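Local coordinates for protein Pcdhgc3 (Mus musculus, PDB 4ZI8) that probably acts as a calcium-dependent cell-adhesion protein, here as its first three extracellular cadherin repeats, and may help establish specific neuronal connections, at residues L265-N277 / H308-N320. Residues are numbered along the deposited sequence; the frame is centred on the assembly and turned at random.
With CA (calcium ion), chain S.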
ATOM      1  N   LEU B 265       7.328   7.748 -15.750  1.00 40.22           N
ATOM      2  CA  LEU B 265       8.665   8.175 -15.339  1.00 37.18           C
ATOM      3  C   LEU B 265       9.580   6.984 -15.136  1.00 38.44           C
ATOM      4  O   LEU B 265      10.793   7.057 -15.423  1.00 35.62           O
ATOM      5  CB  LEU B 265       8.603   9.006 -14.054  1.00 41.74           C
ATOM      6  CG  LEU B 265       7.843  10.346 -14.140  1.00 46.72           C
ATOM      7  CD1 LEU B 265       7.497  10.862 -12.745  1.00 47.08           C
ATOM      8  CD2 LEU B 265       8.655  11.365 -14.883  1.00 43.81           C
ATOM      9  N   ASN B 266       9.003   5.901 -14.638  1.00 33.94           N
ATOM     10  CA  ASN B 266       9.738   4.679 -14.397  1.00 33.94           C
ATOM     11  C   ASN B 266      10.361   4.134 -15.681  1.00 29.34           C
ATOM     12  O   ASN B 266      11.275   3.323 -15.646  1.00 28.60           O
ATOM     13  CB  ASN B 266       8.831   3.619 -13.791  1.00 34.71           C
ATOM     14  CG  ASN B 266       8.349   3.962 -12.383  1.00 40.21           C
ATOM     15  OD1 ASN B 266       9.043   4.619 -11.599  1.00 40.11           O
ATOM     16  ND2 ASN B 266       7.149   3.486 -12.047  1.00 41.35           N
ATOM     17  N   GLY B 267       9.829   4.557 -16.816  1.00 31.03           N
ATOM     18  CA  GLY B 267      10.294   4.064 -18.094  1.00 32.94           C
ATOM     19  C   GLY B 267      10.876   5.166 -18.954  1.00 31.01           C
ATOM     20  O   GLY B 267      11.261   4.927 -20.094  1.00 33.84           O
ATOM     21  N   GLU B 268      10.914   6.388 -18.429  1.00 30.47           N
ATOM     22  CA  GLU B 268      11.397   7.516 -19.219  1.00 32.05           C
ATOM     23  C   GLU B 268      12.898   7.679 -19.077  1.00 31.34           C
ATOM     24  O   GLU B 268      13.410   7.862 -17.977  1.00 31.01           O
ATOM     25  CB  GLU B 268      10.707   8.795 -18.799  1.00 33.55           C
ATOM     26  CG  GLU B 268      11.176  10.008 -19.573  1.00 37.36           C
ATOM     27  CD  GLU B 268      10.362  11.235 -19.234  1.00 42.86           C
ATOM     28  OE1 GLU B 268       9.353  11.086 -18.502  1.00 48.94           O
ATOM     29  OE2 GLU B 268      10.722  12.336 -19.698  1.00 44.37           O
ATOM     30  N   ILE B 269      13.605   7.659 -20.192  1.00 33.23           N
ATOM     31  CA  ILE B 269      15.058   7.549 -20.135  1.00 31.64           C
ATOM     32  C   ILE B 269      15.795   8.871 -20.284  1.00 31.74           C
ATOM     33  O   ILE B 269      15.427   9.733 -21.124  1.00 31.17           O
ATOM     34  CB  ILE B 269      15.523   6.557 -21.189  1.00 31.71           C
ATOM     35  CG1 ILE B 269      15.287   5.154 -20.633  1.00 30.06           C
ATOM     36  CG2 ILE B 269      17.013   6.758 -21.527  1.00 28.04           C
ATOM     37  CD1 ILE B 269      14.983   4.160 -21.685  1.00 41.06           C
ATOM     38  N   VAL B 270      16.792   9.038 -19.411  1.00 28.24           N
ATOM     39  CA  VAL B 270      17.717  10.165 -19.447  1.00 29.35           C
ATOM     40  C   VAL B 270      19.127   9.687 -19.811  1.00 27.61           C
ATOM     41  O   VAL B 270      19.650   8.770 -19.171  1.00 27.57           O
ATOM     42  CB  VAL B 270      17.803  10.879 -18.094  1.00 36.13           C
ATOM     43  CG1 VAL B 270      18.848  12.023 -18.159  1.00 36.72           C
ATOM     44  CG2 VAL B 270      16.461  11.390 -17.673  1.00 39.98           C
ATOM     45  N   TYR B 271      19.736  10.310 -20.817  1.00 29.03           N
ATOM     46  CA  TYR B 271      21.090   9.934 -21.227  1.00 27.29           C
ATOM     47  C   TYR B 271      22.103  10.905 -20.653  1.00 27.28           C
ATOM     48  O   TYR B 271      21.884  12.101 -20.678  1.00 27.39           O
ATOM     49  CB  TYR B 271      21.215   9.909 -22.753  1.00 27.21           C
ATOM     50  CG  TYR B 271      20.293   8.928 -23.416  1.00 28.87           C
ATOM     51  CD1 TYR B 271      20.583   7.567 -23.400  1.00 29.97           C
ATOM     52  CD2 TYR B 271      19.124   9.350 -24.052  1.00 28.53           C
ATOM     53  CE1 TYR B 271      19.741   6.652 -23.992  1.00 29.99           C
ATOM     54  CE2 TYR B 271      18.266   8.433 -24.662  1.00 26.72           C
ATOM     55  CZ  TYR B 271      18.587   7.083 -24.625  1.00 28.85           C
ATOM     56  OH  TYR B 271      17.771   6.148 -25.214  1.00 29.50           O
ATOM     57  N   SER B 272      23.227  10.399 -20.153  1.00 26.15           N
ATOM     58  CA  SER B 272      24.256  11.269 -19.602  1.00 24.13           C
ATOM     59  C   SER B 272      25.603  10.611 -19.803  1.00 23.01           C
ATOM     60  O   SER B 272      25.669   9.405 -20.098  1.00 22.73           O
ATOM     61  CB  SER B 272      24.010  11.557 -18.117  1.00 29.65           C
ATOM     62  OG  SER B 272      24.099  10.375 -17.340  1.00 28.32           O
ATOM     63  N   PHE B 273      26.663  11.402 -19.672  1.00 21.57           N
ATOM     64  CA  PHE B 273      28.003  10.853 -19.688  1.00 24.10           C
ATOM     65  C   PHE B 273      28.214  10.053 -18.421  1.00 25.21           C
ATOM     66  O   PHE B 273      27.956  10.545 -17.319  1.00 28.75           O
ATOM     67  CB  PHE B 273      29.054  11.965 -19.801  1.00 24.20           C
ATOM     68  CG  PHE B 273      29.101  12.611 -21.157  1.00 24.89           C
ATOM     69  CD1 PHE B 273      29.436  11.869 -22.280  1.00 26.72           C
ATOM     70  CD2 PHE B 273      28.806  13.956 -21.313  1.00 28.06           C
ATOM     71  CE1 PHE B 273      29.475  12.472 -23.554  1.00 29.75           C
ATOM     72  CE2 PHE B 273      28.853  14.560 -22.560  1.00 24.75           C
ATOM     73  CZ  PHE B 273      29.185  13.828 -23.676  1.00 27.05           C
ATOM     74  N   GLY B 274      28.677   8.818 -18.578  1.00 30.62           N
ATOM     75  CA  GLY B 274      28.936   7.947 -17.431  1.00 37.22           C
ATOM     76  C   GLY B 274      30.072   8.477 -16.578  1.00 43.80           C
ATOM     77  O   GLY B 274      30.898   9.252 -17.067  1.00 42.11           O
ATOM     78  N   SER B 275      30.115   8.064 -15.308  1.00 40.98           N
ATOM     79  CA  SER B 275      31.230   8.357 -14.407  1.00 35.90           C
ATOM     80  C   SER B 275      32.451   7.675 -14.956  1.00 35.42           C
ATOM     81  O   SER B 275      33.580   7.957 -14.580  1.00 31.88           O
ATOM     82  CB  SER B 275      30.951   7.849 -12.988  1.00 39.32           C
ATOM     83  OG  SER B 275      30.736   6.434 -12.999  1.00 39.12           O
ATOM     84  N   HIS B 276      32.169   6.731 -15.835  1.00 36.47           N
ATOM     85  CA  HIS B 276      33.160   5.940 -16.505  1.00 41.40           C
ATOM     86  C   HIS B 276      33.737   6.726 -17.672  1.00 39.40           C
ATOM     87  O   HIS B 276      33.599   6.317 -18.810  1.00 42.76           O
ATOM     88  CB  HIS B 276      32.524   4.626 -16.990  1.00 39.99           C
ATOM     89  CG  HIS B 276      33.352   3.419 -16.687  1.00 38.72           C
ATOM     90  ND1 HIS B 276      33.513   2.930 -15.407  1.00 40.78           N
ATOM     91  CD2 HIS B 276      34.090   2.621 -17.496  1.00 41.45           C
ATOM     92  CE1 HIS B 276      34.308   1.873 -15.444  1.00 46.79           C
ATOM     93  NE2 HIS B 276      34.678   1.670 -16.697  1.00 44.36           N
ATOM     94  N   ASN B 277      34.372   7.856 -17.388  1.00 35.90           N
ATOM     95  CA  ASN B 277      34.921   8.701 -18.437  1.00 30.09           C
ATOM     96  C   ASN B 277      36.108   9.485 -17.958  1.00 28.93           C
ATOM     97  O   ASN B 277      36.228   9.781 -16.773  1.00 30.65           O
ATOM     98  CB  ASN B 277      33.881   9.689 -18.952  1.00 25.91           C
ATOM     99  CG  ASN B 277      32.959   9.086 -19.961  1.00 26.88           C
ATOM    100  OD1 ASN B 277      33.383   8.680 -21.048  1.00 28.59           O
ATOM    101  ND2 ASN B 277      31.676   9.024 -19.618  1.00 24.79           N
ATOM    102  N   HIS B 308      38.809   8.079 -29.262  1.00 29.12           N
ATOM    103  CA  HIS B 308      38.167   8.460 -28.006  1.00 26.65           C
ATOM    104  C   HIS B 308      37.190   7.365 -27.587  1.00 27.63           C
ATOM    105  O   HIS B 308      36.436   6.864 -28.426  1.00 30.46           O
ATOM    106  CB  HIS B 308      37.445   9.807 -28.153  1.00 26.63           C
ATOM    107  CG  HIS B 308      38.350  10.939 -28.536  1.00 25.97           C
ATOM    108  ND1 HIS B 308      39.095  11.646 -27.614  1.00 22.94           N
ATOM    109  CD2 HIS B 308      38.642  11.476 -29.748  1.00 25.98           C
ATOM    110  CE1 HIS B 308      39.816  12.561 -28.245  1.00 27.04           C
ATOM    111  NE2 HIS B 308      39.549  12.484 -29.536  1.00 27.17           N
ATOM    112  N   GLU B 309      37.240   6.966 -26.314  1.00 28.03           N
ATOM    113  CA  GLU B 309      36.288   6.015 -25.741  1.00 31.78           C
ATOM    114  C   GLU B 309      35.299   6.748 -24.856  1.00 30.04           C
ATOM    115  O   GLU B 309      35.683   7.284 -23.832  1.00 35.59           O
ATOM    116  CB  GLU B 309      36.982   4.954 -24.896  1.00 37.82           C
ATOM    117  CG  GLU B 309      37.815   3.968 -25.640  1.00 50.45           C
ATOM    118  CD  GLU B 309      38.009   2.671 -24.854  1.00 62.88           C
ATOM    119  OE1 GLU B 309      37.042   2.225 -24.170  1.00 59.10           O
ATOM    120  OE2 GLU B 309      39.130   2.109 -24.928  1.00 67.52           O
ATOM    121  N   ILE B 310      34.039   6.763 -25.230  1.00 26.76           N
ATOM    122  CA  ILE B 310      33.056   7.510 -24.474  1.00 28.35           C
ATOM    123  C   ILE B 310      32.001   6.581 -23.885  1.00 27.89           C
ATOM    124  O   ILE B 310      31.354   5.834 -24.610  1.00 34.37           O
ATOM    125  CB  ILE B 310      32.353   8.528 -25.345  1.00 28.85           C
ATOM    126  CG1 ILE B 310      33.380   9.443 -26.002  1.00 35.25           C
ATOM    127  CG2 ILE B 310      31.329   9.313 -24.532  1.00 26.79           C
ATOM    128  CD1 ILE B 310      32.840   9.978 -27.264  1.00 39.45           C
ATOM    129  N   TYR B 311      31.811   6.633 -22.582  1.00 25.49           N
ATOM    130  CA  TYR B 311      30.795   5.791 -21.978  1.00 28.04           C
ATOM    131  C   TYR B 311      29.553   6.627 -21.718  1.00 27.68           C
ATOM    132  O   TYR B 311      29.629   7.765 -21.234  1.00 30.36           O
ATOM    133  CB  TYR B 311      31.279   5.147 -20.682  1.00 29.20           C
ATOM    134  CG  TYR B 311      32.331   4.093 -20.867  1.00 34.40           C
ATOM    135  CD1 TYR B 311      33.647   4.444 -21.108  1.00 41.54           C
ATOM    136  CD2 TYR B 311      32.016   2.751 -20.776  1.00 39.72           C
ATOM    137  CE1 TYR B 311      34.631   3.486 -21.261  1.00 50.12           C
ATOM    138  CE2 TYR B 311      32.991   1.782 -20.926  1.00 48.32           C
ATOM    139  CZ  TYR B 311      34.297   2.158 -21.171  1.00 54.25           C
ATOM    140  OH  TYR B 311      35.285   1.210 -21.327  1.00 62.43           O
ATOM    141  N   ILE B 312      28.416   6.074 -22.079  1.00 22.40           N
ATOM    142  CA  ILE B 312      27.177   6.803 -21.933  1.00 22.45           C
ATOM    143  C   ILE B 312      26.255   5.980 -21.021  1.00 26.67           C
ATOM    144  O   ILE B 312      26.252   4.751 -21.064  1.00 25.06           O
ATOM    145  CB  ILE B 312      26.547   7.082 -23.296  1.00 24.31           C
ATOM    146  CG1 ILE B 312      27.449   8.062 -24.082  1.00 22.44           C
ATOM    147  CG2 ILE B 312      25.121   7.639 -23.152  1.00 20.60           C
ATOM    148  CD1 ILE B 312      26.917   8.430 -25.444  1.00 27.38           C
ATOM    149  N   GLN B 313      25.503   6.668 -20.181  1.00 23.20           N
ATOM    150  CA  GLN B 313      24.688   5.991 -19.209  1.00 24.92           C
ATOM    151  C   GLN B 313      23.244   6.311 -19.531  1.00 23.33           C
ATOM    152  O   GLN B 313      22.945   7.435 -19.945  1.00 27.37           O
ATOM    153  CB  GLN B 313      25.075   6.446 -17.813  1.00 29.48           C
ATOM    154  CG  GLN B 313      24.082   6.083 -16.751  1.00 42.43           C
ATOM    155  CD  GLN B 313      24.446   6.698 -15.419  1.00 52.10           C
ATOM    156  OE1 GLN B 313      25.169   6.094 -14.630  1.00 58.79           O
ATOM    157  NE2 GLN B 313      23.958   7.910 -15.169  1.00 51.72           N
ATOM    158  N   ALA B 314      22.359   5.327 -19.401  1.00 27.80           N
ATOM    159  CA  ALA B 314      20.920   5.570 -19.492  1.00 26.91           C
ATOM    160  C   ALA B 314      20.284   5.258 -18.135  1.00 30.75           C
ATOM    161  O   ALA B 314      20.508   4.166 -17.613  1.00 28.77           O
ATOM    162  CB  ALA B 314      20.279   4.699 -20.583  1.00 25.40           C
ATOM    163  N   LYS B 315      19.532   6.204 -17.566  1.00 26.25           N
ATOM    164  CA  LYS B 315      18.821   5.985 -16.309  1.00 30.63           C
ATOM    165  C   LYS B 315      17.388   6.462 -16.473  1.00 28.65           C
ATOM    166  O   LYS B 315      17.136   7.442 -17.186  1.00 27.71           O
ATOM    167  CB  LYS B 315      19.499   6.713 -15.135  1.00 37.81           C
ATOM    168  CG  LYS B 315      20.638   5.908 -14.469  1.00 43.70           C
ATOM    169  CD  LYS B 315      20.901   6.316 -13.016  1.00 45.63           C
ATOM    170  CE  LYS B 315      21.894   5.344 -12.333  1.00 45.77           C
ATOM    171  NZ  LYS B 315      22.398   5.773 -10.982  1.00 44.21           N
ATOM    172  N   ASP B 316      16.450   5.770 -15.840  1.00 29.57           N
ATOM    173  CA  ASP B 316      15.056   6.195 -15.941  1.00 29.31           C
ATOM    174  C   ASP B 316      14.808   7.252 -14.875  1.00 31.42           C
ATOM    175  O   ASP B 316      15.727   7.593 -14.123  1.00 28.09           O
ATOM    176  CB  ASP B 316      14.067   5.018 -15.822  1.00 30.63           C
ATOM    177  CG  ASP B 316      14.250   4.204 -14.563  1.00 30.41           C
ATOM    178  OD1 ASP B 316      14.296   4.789 -13.459  1.00 33.68           O
ATOM    179  OD2 ASP B 316      14.351   2.960 -14.678  1.00 30.99           O
ATOM    180  N   LYS B 317      13.583   7.782 -14.818  1.00 31.19           N
ATOM    181  CA  LYS B 317      13.227   8.791 -13.820  1.00 31.34           C
ATOM    182  C   LYS B 317      12.425   8.204 -12.652  1.00 38.47           C
ATOM    183  O   LYS B 317      11.712   8.925 -11.958  1.00 38.63           O
ATOM    184  CB  LYS B 317      12.432   9.919 -14.479  1.00 31.05           C
ATOM    185  CG  LYS B 317      13.196  10.644 -15.585  1.00 30.35           C
ATOM    186  CD  LYS B 317      12.338  11.708 -16.240  1.00 31.55           C
ATOM    187  CE  LYS B 317      13.128  12.500 -17.258  1.00 32.33           C
ATOM    188  NZ  LYS B 317      12.477  13.767 -17.750  1.00 36.37           N
ATOM    189  N   GLY B 318      12.540   6.895 -12.438  1.00 38.35           N
ATOM    190  CA  GLY B 318      11.806   6.237 -11.374  1.00 40.82           C
ATOM    191  C   GLY B 318      12.629   6.039 -10.113  1.00 41.39           C
ATOM    192  O   GLY B 318      13.796   6.436 -10.065  1.00 41.58           O
ATOM    193  N   ALA B 319      12.028   5.403  -9.107  1.00 36.54           N
ATOM    194  CA  ALA B 319      12.685   5.158  -7.836  1.00 36.62           C
ATOM    195  C   ALA B 319      13.767   4.109  -7.998  1.00 41.91           C
ATOM    196  O   ALA B 319      13.599   3.160  -8.767  1.00 38.39           O
ATOM    197  CB  ALA B 319      11.676   4.712  -6.783  1.00 41.66           C
ATOM    198  N   ASN B 320      14.873   4.291  -7.272  1.00 40.76           N
ATOM    199  CA  ASN B 320      15.981   3.347  -7.298  1.00 39.49           C
ATOM    200  C   ASN B 320      16.407   2.989  -8.710  1.00 33.99           C
ATOM    201  O   ASN B 320      16.448   1.806  -9.065  1.00 34.51           O
ATOM    202  CB  ASN B 320      15.608   2.071  -6.537  1.00 40.31           C
ATOM    203  CG  ASN B 320      16.813   1.172  -6.275  1.00 45.29           C
ATOM    204  OD1 ASN B 320      17.953   1.636  -6.257  1.00 43.16           O
ATOM    205  ND2 ASN B 320      16.562  -0.125  -6.082  1.00 46.21           N
TER
HETATM  206 CA    CA S 406      12.569   1.504 -15.343  1.00 28.57          CA
HETATM  207  O   HOH W   1       9.273   4.893  -9.039  1.00 37.87           O
HETATM  208  O   HOH W   2      27.993   6.316 -14.714  1.00 44.10           O
HETATM  209  O   HOH W   3      36.078   9.196 -21.444  1.00 31.44           O
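The side-chain amide of N277 pairs with the backbone of Y311: Y311 N donates to N277 OD1 (3.0 Å, 172° at the hydrogen) and N277 ND2 donates to Y311 O, which lies 4° from the amide plane. It thus prolongs an antiparallel ladder in the third cadherin repeat, where strand 269-273, outermost of its sheet within this chain, joins strand 307-316 of the Greek-key sandwich. Two hydrogen-bonded pairs, V270 with K315 and S272 with Q313, set the register; of their four bonds the straightest is Q313 N to S272 O (2.7 Å). Beyond G274 the chain leaves the ladder, and the second proton of N277 ND2 goes to G274 O at 2.7 Å, fixing the turn; G274 N shares Y311 O. With an alanine at N277, Y311 N would probably lose this acceptor, and G274 O and Y311 O a donor, leaving the 274-277 turn less firmly held. Within it H276, centre of an inverse gamma turn, forms a T-shaped pair with Y311, H276 CD2 standing 3.6 Å over the centre of the tyrosine ring; L91 of the second subunit packs on both, and H276 ND1 bonds to T90 there. On the other sheet face from V270 and S272, A314 CB meets I269 CG2 and Y271 CE1. K317, with CG anti to its carbonyl carbon (chi1 -60°), crosses V270 at about a right angle and brings NZ to E268 OE2 (3.0 Å), a salt bridge entering from above the carboxylate plane. At the interdomain end, calcium completed by N228, N230, D260 and D262 is held by N266 O at 2.2 Å and D316 OD2 at 2.4 Å, while D316 OD1 accepts G318 N in an Asx turn.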